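PDB 4H4L: Hut operon positive regulatory protein from Bacillus subtilis, which binds regulatory sequences on the hut mRNA as a homohexamer when histidine is present, suppressing transcription termination and so switching on histidine utilisation. Local coordinates for residues 50-59 against 72-83; 119-128 against 139-148. The protein carries 1 engineered substitution. One frame throughout, in Å; residues are numbered along the deposited sequence.

Contact 1. Residues 50-59 against 72-83. Engineered in segment 50-59: Ile51 (natural residue Val). With ZN (zinc ion), chain N; HIS (histidine), chain M.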
loop_
_atom_site.group_PDB
_atom_site.type_symbol
_atom_site.label_atom_id
_atom_site.label_comp_id
_atom_site.label_asym_id
_atom_site.label_seq_id
_atom_site.Cartn_x
_atom_site.Cartn_y
_atom_site.Cartn_z
ATOM N N VAL A 50 -6.623 1.916 19.167
ATOM C CA VAL A 50 -6.308 0.476 19.257
ATOM C C VAL A 50 -4.835 0.268 19.670
ATOM O O VAL A 50 -4.510 -0.520 20.557
ATOM C CB VAL A 50 -6.737 -0.279 17.968
ATOM C CG1 VAL A 50 -6.117 -1.664 17.866
ATOM C CG2 VAL A 50 -8.272 -0.366 17.897
ATOM N N ILE A 51 -3.943 1.026 19.049
ATOM C CA ILE A 51 -2.522 0.974 19.377
ATOM C C ILE A 51 -2.285 1.375 20.855
ATOM O O ILE A 51 -1.514 0.721 21.566
ATOM C CB ILE A 51 -1.726 1.879 18.384
ATOM C CG1 ILE A 51 -1.914 1.372 16.950
ATOM C CG2 ILE A 51 -0.253 1.994 18.771
ATOM C CD1 ILE A 51 -1.469 2.353 15.896
ATOM N N ALA A 52 -2.988 2.420 21.293
ATOM C CA ALA A 52 -2.830 3.068 22.606
ATOM C C ALA A 52 -3.275 2.166 23.750
ATOM O O ALA A 52 -2.493 1.887 24.661
ATOM C CB ALA A 52 -3.613 4.374 22.635
ATOM N N ALA A 53 -4.531 1.701 23.683
ATOM C CA ALA A 53 -5.046 0.653 24.582
ATOM C C ALA A 53 -4.024 -0.473 24.776
ATOM O O ALA A 53 -3.681 -0.826 25.912
ATOM C CB ALA A 53 -6.363 0.084 24.059
ATOM N N ILE A 54 -3.514 -1.005 23.670
ATOM C CA ILE A 54 -2.583 -2.125 23.730
ATOM C C ILE A 54 -1.243 -1.724 24.332
ATOM O O ILE A 54 -0.639 -2.535 25.002
ATOM C CB ILE A 54 -2.351 -2.784 22.362
ATOM C CG1 ILE A 54 -3.635 -3.474 21.869
ATOM C CG2 ILE A 54 -1.228 -3.810 22.456
ATOM C CD1 ILE A 54 -3.545 -3.917 20.412
ATOM N N GLU A 55 -0.772 -0.504 24.086
ATOM C CA GLU A 55 0.506 -0.068 24.647
ATOM C C GLU A 55 0.326 0.012 26.153
ATOM O O GLU A 55 1.125 -0.556 26.926
ATOM C CB GLU A 55 0.902 1.290 24.096
ATOM C CG GLU A 55 2.329 1.731 24.411
ATOM C CD GLU A 55 2.608 3.188 24.025
ATOM O OE1 GLU A 55 1.715 3.884 23.484
ATOM O OE2 GLU A 55 3.727 3.664 24.269
ATOM N N THR A 56 -0.750 0.689 26.559
ATOM C CA THR A 56 -1.083 0.840 27.971
ATOM C C THR A 56 -1.295 -0.516 28.678
ATOM O O THR A 56 -0.687 -0.744 29.714
ATOM C CB THR A 56 -2.252 1.829 28.195
ATOM O OG1 THR A 56 -1.936 3.087 27.584
ATOM C CG2 THR A 56 -2.477 2.072 29.693
ATOM N N ALA A 57 -2.097 -1.418 28.120
ATOM C CA ALA A 57 -2.308 -2.714 28.772
ATOM C C ALA A 57 -1.033 -3.546 28.920
ATOM O O ALA A 57 -0.873 -4.231 29.917
ATOM C CB ALA A 57 -3.395 -3.524 28.079
ATOM N N SER A 58 -0.136 -3.486 27.939
ATOM C CA SER A 58 1.132 -4.216 28.012
ATOM C C SER A 58 2.106 -3.561 28.997
ATOM O O SER A 58 3.029 -4.208 29.516
ATOM C CB SER A 58 1.807 -4.296 26.633
ATOM O OG SER A 58 0.869 -4.488 25.591
ATOM N N LYS A 59 1.927 -2.265 29.220
ATOM C CA LYS A 59 2.746 -1.545 30.189
ATOM C C LYS A 59 2.233 -1.697 31.629
ATOM O O LYS A 59 3.025 -1.899 32.547
ATOM C CB LYS A 59 2.840 -0.068 29.823
ATOM C CG LYS A 59 3.914 0.287 28.809
ATOM C CD LYS A 59 3.453 1.537 28.065
ATOM C CE LYS A 59 4.575 2.542 27.841
ATOM N NZ LYS A 59 5.482 2.130 26.730
ATOM N N SER A 72 9.080 -0.412 23.431
ATOM C CA SER A 72 7.919 0.218 22.822
ATOM C C SER A 72 7.984 0.132 21.320
ATOM O O SER A 72 6.979 -0.139 20.683
ATOM C CB SER A 72 7.801 1.675 23.227
ATOM O OG SER A 72 7.408 1.714 24.565
ATOM N N HIS A 73 9.164 0.363 20.761
ATOM C CA HIS A 73 9.360 0.241 19.319
ATOM C C HIS A 73 9.014 -1.137 18.781
ATOM O O HIS A 73 8.477 -1.255 17.684
ATOM C CB HIS A 73 10.772 0.609 18.952
ATOM C CG HIS A 73 10.997 0.709 17.478
ATOM N ND1 HIS A 73 11.324 -0.350 16.731
ATOM C CD2 HIS A 73 10.960 1.798 16.621
ATOM C CE1 HIS A 73 11.478 0.032 15.455
ATOM N NE2 HIS A 73 11.253 1.349 15.389
ATOM N N ALA A 74 9.296 -2.182 19.551
ATOM C CA ALA A 74 8.946 -3.524 19.145
ATOM C C ALA A 74 7.444 -3.672 19.220
ATOM O O ALA A 74 6.800 -4.209 18.327
ATOM C CB ALA A 74 9.622 -4.540 20.061
ATOM N N LEU A 75 6.865 -3.175 20.298
ATOM C CA LEU A 75 5.438 -3.312 20.489
ATOM C C LEU A 75 4.659 -2.426 19.506
ATOM O O LEU A 75 3.556 -2.805 19.043
ATOM C CB LEU A 75 5.067 -3.044 21.936
ATOM C CG LEU A 75 3.590 -2.999 22.300
ATOM C CD1 LEU A 75 2.938 -4.333 22.033
ATOM C CD2 LEU A 75 3.483 -2.584 23.755
ATOM N N TYR A 76 5.249 -1.290 19.141
ATOM C CA TYR A 76 4.598 -0.432 18.195
ATOM C C TYR A 76 4.515 -1.206 16.897
ATOM O O TYR A 76 3.417 -1.438 16.353
ATOM C CB TYR A 76 5.314 0.877 17.999
ATOM C CG TYR A 76 4.594 1.743 17.001
ATOM C CD1 TYR A 76 3.371 2.382 17.330
ATOM C CD2 TYR A 76 5.113 1.915 15.705
ATOM C CE1 TYR A 76 2.704 3.159 16.377
ATOM C CE2 TYR A 76 4.465 2.692 14.770
ATOM C CZ TYR A 76 3.275 3.297 15.100
ATOM O OH TYR A 76 2.666 4.045 14.137
ATOM N N HIS A 77 5.662 -1.703 16.462
ATOM C CA HIS A 77 5.736 -2.362 15.193
ATOM C C HIS A 77 5.021 -3.662 15.107
ATOM O O HIS A 77 4.477 -3.976 14.042
ATOM C CB HIS A 77 7.170 -2.477 14.741
ATOM C CG HIS A 77 7.712 -1.181 14.217
ATOM N ND1 HIS A 77 7.443 -0.737 12.989
ATOM C CD2 HIS A 77 8.501 -0.217 14.815
ATOM C CE1 HIS A 77 8.027 0.449 12.801
ATOM N NE2 HIS A 77 8.691 0.765 13.914
ATOM N N ALA A 78 4.978 -4.419 16.202
ATOM C CA ALA A 78 4.317 -5.731 16.156
ATOM C C ALA A 78 2.831 -5.518 15.978
ATOM O O ALA A 78 2.138 -6.295 15.317
ATOM C CB ALA A 78 4.598 -6.518 17.409
ATOM N N THR A 79 2.365 -4.408 16.536
ATOM C CA THR A 79 0.995 -3.995 16.403
ATOM C C THR A 79 0.669 -3.604 14.981
ATOM O O THR A 79 -0.358 -4.067 14.473
ATOM C CB THR A 79 0.691 -2.822 17.336
ATOM O OG1 THR A 79 1.016 -3.200 18.674
ATOM C CG2 THR A 79 -0.798 -2.416 17.235
ATOM N N MET A 80 1.501 -2.753 14.352
ATOM C CA MET A 80 1.284 -2.343 12.939
ATOM C C MET A 80 1.049 -3.591 12.154
ATOM O O MET A 80 0.080 -3.700 11.396
ATOM C CB MET A 80 2.502 -1.699 12.274
ATOM C CG MET A 80 2.867 -0.316 12.734
ATOM S SD MET A 80 2.012 0.885 11.734
ATOM C CE MET A 80 0.590 1.102 12.813
ATOM N N GLU A 81 1.950 -4.542 12.352
ATOM C CA GLU A 81 1.869 -5.772 11.632
ATOM C C GLU A 81 0.557 -6.506 11.867
ATOM O O GLU A 81 -0.054 -6.969 10.914
ATOM C CB GLU A 81 3.103 -6.632 11.879
ATOM C CG GLU A 81 4.094 -6.423 10.769
ATOM C CD GLU A 81 5.446 -6.999 11.062
ATOM O OE1 GLU A 81 6.437 -6.211 11.110
ATOM O OE2 GLU A 81 5.509 -8.241 11.203
ATOM N N ALA A 82 0.086 -6.553 13.098
ATOM C CA ALA A 82 -1.211 -7.188 13.369
ATOM C C ALA A 82 -2.373 -6.443 12.750
ATOM O O ALA A 82 -3.320 -7.050 12.299
ATOM C CB ALA A 82 -1.437 -7.392 14.877
ATOM N N LEU A 83 -2.318 -5.118 12.752
ATOM C CA LEU A 83 -3.390 -4.307 12.127
ATOM C C LEU A 83 -3.440 -4.496 10.587
ATOM O O LEU A 83 -4.487 -4.234 9.961
ATOM C CB LEU A 83 -3.203 -2.827 12.466
ATOM C CG LEU A 83 -3.490 -2.212 13.830
ATOM C CD1 LEU A 83 -2.784 -0.866 13.963
ATOM C CD2 LEU A 83 -4.987 -2.018 13.957
HETATM ZN ZN ZN N . 10.134 2.360 13.854
HETATM N N HIS M . 4.249 5.853 17.491
HETATM C CA HIS M . 5.384 5.102 16.901
HETATM C C HIS M . 6.323 4.772 17.981
HETATM O O HIS M . 5.853 4.162 18.926
HETATM C CB HIS M . 6.111 5.880 15.806
HETATM C CG HIS M . 7.078 5.035 15.005
HETATM N ND1 HIS M . 7.132 5.057 13.638
HETATM C CD2 HIS M . 7.995 4.093 15.416
HETATM C CE1 HIS M . 8.060 4.195 13.222
HETATM N NE2 HIS M . 8.575 3.607 14.317
HETATM O OXT HIS M . 7.519 5.085 17.918
#

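Contact 2. Residues 119-128 against 139-148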
loop_
_atom_site.group_PDB
_atom_site.type_symbol
_atom_site.label_atom_id
_atom_site.label_comp_id
_atom_site.label_asym_id
_atom_site.label_seq_id
_atom_site.Cartn_x
_atom_site.Cartn_y
_atom_site.Cartn_z
ATOM N N ASP A 119 13.841 -12.788 23.851
ATOM C CA ASP A 119 12.406 -12.571 23.835
ATOM C C ASP A 119 11.929 -12.099 22.441
ATOM O O ASP A 119 12.623 -11.333 21.751
ATOM C CB ASP A 119 12.035 -11.514 24.894
ATOM C CG ASP A 119 11.867 -12.084 26.307
ATOM O OD1 ASP A 119 11.812 -11.266 27.252
ATOM O OD2 ASP A 119 11.764 -13.315 26.488
ATOM N N TRP A 120 10.742 -12.568 22.055
ATOM C CA TRP A 120 10.002 -12.117 20.871
ATOM C C TRP A 120 8.630 -11.753 21.342
ATOM O O TRP A 120 8.232 -12.163 22.436
ATOM C CB TRP A 120 9.939 -13.222 19.810
ATOM C CG TRP A 120 11.263 -13.389 19.103
ATOM C CD1 TRP A 120 12.479 -13.744 19.669
ATOM C CD2 TRP A 120 11.566 -13.161 17.680
ATOM N NE1 TRP A 120 13.479 -13.751 18.732
ATOM C CE2 TRP A 120 13.006 -13.414 17.522
ATOM C CE3 TRP A 120 10.825 -12.785 16.566
ATOM C CZ2 TRP A 120 13.644 -13.299 16.298
ATOM C CZ3 TRP A 120 11.480 -12.673 15.340
ATOM C CH2 TRP A 120 12.858 -12.923 15.209
ATOM N N ILE A 121 7.884 -10.971 20.561
ATOM C CA ILE A 121 6.540 -10.560 21.005
ATOM C C ILE A 121 5.476 -10.848 19.940
ATOM O O ILE A 121 5.783 -10.951 18.760
ATOM C CB ILE A 121 6.533 -9.095 21.516
ATOM C CG1 ILE A 121 5.237 -8.764 22.250
ATOM C CG2 ILE A 121 6.805 -8.111 20.397
ATOM C CD1 ILE A 121 5.316 -7.449 22.993
ATOM N N ALA A 122 4.234 -11.023 20.354
ATOM C CA ALA A 122 3.204 -11.351 19.399
ATOM C C ALA A 122 1.993 -10.599 19.811
ATOM O O ALA A 122 1.594 -10.700 20.955
ATOM C CB ALA A 122 2.907 -12.837 19.391
ATOM N N VAL A 123 1.441 -9.817 18.884
ATOM C CA VAL A 123 0.250 -9.047 19.133
ATOM C C VAL A 123 -0.837 -9.667 18.259
ATOM O O VAL A 123 -0.703 -9.694 17.044
ATOM C CB VAL A 123 0.509 -7.579 18.806
ATOM C CG1 VAL A 123 -0.687 -6.738 19.163
ATOM C CG2 VAL A 123 1.732 -7.075 19.566
ATOM N N SER A 124 -1.867 -10.243 18.868
ATOM C CA SER A 124 -2.857 -10.978 18.094
ATOM C C SER A 124 -4.181 -10.284 18.261
ATOM O O SER A 124 -4.572 -9.988 19.383
ATOM C CB SER A 124 -2.977 -12.440 18.567
ATOM O OG SER A 124 -1.744 -13.149 18.449
ATOM N N LEU A 125 -4.867 -10.013 17.153
ATOM C CA LEU A 125 -6.095 -9.240 17.209
ATOM C C LEU A 125 -7.264 -10.099 16.761
ATOM O O LEU A 125 -7.122 -10.814 15.779
ATOM C CB LEU A 125 -5.957 -8.057 16.268
ATOM C CG LEU A 125 -4.898 -7.027 16.623
ATOM C CD1 LEU A 125 -4.726 -6.056 15.468
ATOM C CD2 LEU A 125 -5.339 -6.279 17.868
ATOM N N TYR A 126 -8.397 -10.048 17.467
ATOM C CA TYR A 126 -9.635 -10.681 16.968
ATOM C C TYR A 126 -10.909 -9.916 17.287
ATOM O O TYR A 126 -11.049 -9.342 18.342
ATOM C CB TYR A 126 -9.772 -12.158 17.397
ATOM C CG TYR A 126 -11.099 -12.774 16.996
ATOM C CD1 TYR A 126 -12.131 -12.944 17.934
ATOM C CD2 TYR A 126 -11.346 -13.140 15.671
ATOM C CE1 TYR A 126 -13.361 -13.476 17.567
ATOM C CE2 TYR A 126 -12.571 -13.665 15.293
ATOM C CZ TYR A 126 -13.568 -13.832 16.238
ATOM O OH TYR A 126 -14.773 -14.359 15.844
ATOM N N GLY A 127 -11.860 -9.932 16.365
ATOM C CA GLY A 127 -13.119 -9.249 16.585
ATOM C C GLY A 127 -13.820 -8.950 15.285
ATOM O O GLY A 127 -13.648 -9.628 14.298
ATOM N N THR A 128 -14.643 -7.930 15.280
ATOM C CA THR A 128 -15.288 -7.578 14.043
ATOM C C THR A 128 -14.844 -6.226 13.486
ATOM O O THR A 128 -14.193 -5.426 14.173
ATOM C CB THR A 128 -16.792 -7.510 14.205
ATOM O OG1 THR A 128 -17.094 -6.296 14.888
ATOM C CG2 THR A 128 -17.302 -8.723 14.968
ATOM N N GLU A 139 -16.073 -10.676 10.537
ATOM C CA GLU A 139 -15.028 -10.873 11.521
ATOM C C GLU A 139 -13.736 -10.275 11.059
ATOM O O GLU A 139 -13.635 -9.843 9.896
ATOM C CB GLU A 139 -14.841 -12.350 11.822
ATOM C CG GLU A 139 -15.824 -12.874 12.845
ATOM C CD GLU A 139 -16.089 -14.352 12.647
ATOM O OE1 GLU A 139 -15.573 -15.177 13.433
ATOM O OE2 GLU A 139 -16.782 -14.674 11.664
ATOM N N THR A 140 -12.752 -10.258 11.974
ATOM C CA THR A 140 -11.401 -9.801 11.631
ATOM C C THR A 140 -10.269 -10.302 12.504
ATOM O O THR A 140 -10.432 -10.691 13.680
ATOM C CB THR A 140 -11.317 -8.294 11.521
ATOM O OG1 THR A 140 -10.156 -7.975 10.777
ATOM C CG2 THR A 140 -11.231 -7.675 12.876
ATOM N N PHE A 141 -9.088 -10.296 11.908
ATOM C CA PHE A 141 -8.013 -11.014 12.499
ATOM C C PHE A 141 -6.672 -10.524 12.009
ATOM O O PHE A 141 -6.511 -10.250 10.829
ATOM C CB PHE A 141 -8.196 -12.476 12.128
ATOM C CG PHE A 141 -7.575 -13.404 13.092
ATOM C CD1 PHE A 141 -8.351 -13.997 14.073
ATOM C CD2 PHE A 141 -6.209 -13.669 13.037
ATOM C CE1 PHE A 141 -7.771 -14.848 14.990
ATOM C CE2 PHE A 141 -5.617 -14.517 13.948
ATOM C CZ PHE A 141 -6.402 -15.106 14.926
ATOM N N GLY A 142 -5.706 -10.443 12.915
ATOM C CA GLY A 142 -4.362 -9.997 12.578
ATOM C C GLY A 142 -3.333 -10.443 13.598
ATOM O O GLY A 142 -3.598 -10.413 14.812
ATOM N N VAL A 143 -2.163 -10.852 13.116
ATOM C CA VAL A 143 -1.077 -11.288 13.998
ATOM C C VAL A 143 0.279 -10.677 13.674
ATOM O O VAL A 143 0.827 -10.906 12.612
ATOM C CB VAL A 143 -0.947 -12.827 14.026
ATOM C CG1 VAL A 143 0.111 -13.246 15.015
ATOM C CG2 VAL A 143 -2.273 -13.437 14.433
ATOM N N GLY A 144 0.831 -9.922 14.610
ATOM C CA GLY A 144 2.117 -9.268 14.385
ATOM C C GLY A 144 3.149 -9.923 15.253
ATOM O O GLY A 144 2.919 -10.115 16.448
ATOM N N ILE A 145 4.286 -10.284 14.657
ATOM C CA ILE A 145 5.370 -10.928 15.393
ATOM C C ILE A 145 6.673 -10.166 15.238
ATOM O O ILE A 145 7.193 -10.041 14.143
ATOM C CB ILE A 145 5.522 -12.414 15.003
ATOM C CG1 ILE A 145 4.308 -13.183 15.539
ATOM C CG2 ILE A 145 6.803 -13.004 15.584
ATOM C CD1 ILE A 145 3.913 -14.433 14.773
ATOM N N ASN A 146 7.199 -9.661 16.348
ATOM C CA ASN A 146 8.490 -9.001 16.321
ATOM C C ASN A 146 9.425 -9.484 17.448
ATOM O O ASN A 146 8.992 -10.066 18.449
ATOM C CB ASN A 146 8.253 -7.515 16.438
ATOM C CG ASN A 146 9.411 -6.697 15.943
ATOM O OD1 ASN A 146 10.321 -7.192 15.263
ATOM N ND2 ASN A 146 9.381 -5.421 16.276
ATOM N N HIS A 147 10.714 -9.256 17.273
ATOM C CA HIS A 147 11.685 -9.486 18.332
ATOM C C HIS A 147 11.625 -8.365 19.358
ATOM O O HIS A 147 11.239 -7.240 19.029
ATOM C CB HIS A 147 13.096 -9.638 17.734
ATOM C CG HIS A 147 13.575 -8.432 16.951
ATOM N ND1 HIS A 147 13.152 -8.166 15.700
ATOM C CD2 HIS A 147 14.488 -7.429 17.278
ATOM C CE1 HIS A 147 13.775 -7.055 15.240
ATOM N NE2 HIS A 147 14.587 -6.603 16.207
ATOM N N ILE A 148 11.980 -8.648 20.627
ATOM C CA ILE A 148 11.862 -7.576 21.630
ATOM C C ILE A 148 13.114 -7.320 22.476
ATOM O O ILE A 148 13.981 -6.497 22.140
ATOM C CB ILE A 148 10.566 -7.719 22.479
ATOM C CG1 ILE A 148 10.365 -6.510 23.395
ATOM C CG2 ILE A 148 10.541 -9.023 23.257
ATOM C CD1 ILE A 148 8.961 -6.394 23.962
ATOM O OXT ILE A 148 13.274 -7.935 23.519
#

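Contact 1. Residues 50-59 against 72-83
Ile51, an engineered residue where the natural chain has valine, makes the tight end of the contact, entering the opposite helix as a knob among Tyr76, Thr79, Met80 and Leu83. Ile51 CG1 lies 3.8 Å from Leu83 CD1, the two side chains crossing at about a right angle, while Ile51 CD1 is 3.9 Å from Met80 CE. Anti to the backbone N, Ile51 CG2 comes 3.9 Å from Tyr76 CD1. Further along, Leu75 suits its buried place by closing against Ile54 and the CB of Ser58. The hydroxyls of Ser58 and Thr79 sit in this apolar seam because each bonds back to its own helix, at Ile54 O and Leu75 O.

Toward the partly exposed side the packing gives way to long polar chains: Lys59 NZ forms a salt bridge with Glu55 OE2 at 3.4 Å, the hydrogen bond in it being weak.

Tyr76 spreads a ring face under the bound histidine, whose CA stands 3.1 Å above its plane. His73 and His77 bind zinc through NE2, and the ligand NE2 and His138 of a second subunit complete the four ligands: a histidine-zinc site at a HutP subunit interface, backed by two helices running obliquely in roughly opposite directions (137°).

Contact 2. Residues 119-128 against 139-148
The six-membered ring of Trp120 carries His147 over one face, with Ile145 CG2 near its plane at the edge. His147 CB stands 3.8 Å from that ring's centroid in a CH-pi contact, and the imidazole turns its own edge to the indole face, planes 62° apart. A chi1 of 60° sets CG between the backbone N and the carbonyl carbon and carries the imidazole away from strand 120-126, so that ND1 can bond His73 of a third subunit.

At the other end, Phe141 has Leu125 O over one face and Tyr126 CD2 at its edge, 3.5 Å from Phe141 CD1; the two side chains cross at about a right angle. Tyr126 in turn receives Glu139 at its edge: Tyr126 OH bonds Glu139 OE1 at 2.7 Å on the anti side of the carboxylate, whose plane is 78° from the ring. Backbone N-H groups of Gly10 and Arg11 in a fourth subunit also hold this buried carboxylate, which should favour its negative charge.

Between these ends the strands pair in regular antiparallel fashion. Val123 and Gly144 bond reciprocally, both N...O distances 2.9 Å. Gly142 and Gly144 bring bare backbone to the face bearing Val123 and Leu125, on which helix 70-87 packs. The backbone of Gly127 takes angles at which a CB would press on the preceding carbonyl. Beyond Trp120, Ile148 N still bonds Asp119 O, and Ile148 CD1 packs on Ile121 CD1. The result is the antiparallel beta hairpin that forms two neighbouring strands of HutP's four-stranded sheet.

In the fold
Contact 1 and contact 2 are the helical layer and the sheet of one domain, their centres about 9 Å apart. Helix 70-87 joins them: Ala82 CB comes within 3.2 Å of Val123 O and Ala74 CB within 3.3 Å of His147 O, small residues that let helix and sheet approach closely. Contact 1 supplies His73 and His77 to the zinc and Tyr76 to the histidine pocket. Contact 2 lies near such sites, with the Trp120 side chain about 6 Å from a bound zinc and that of Thr140 about 7 Å from a bound histidine. Across the subunit interface, Trp120 meets the ring of His73 of the third subunit edge-to-face, linking the hairpin to a neighbour's zinc ligand.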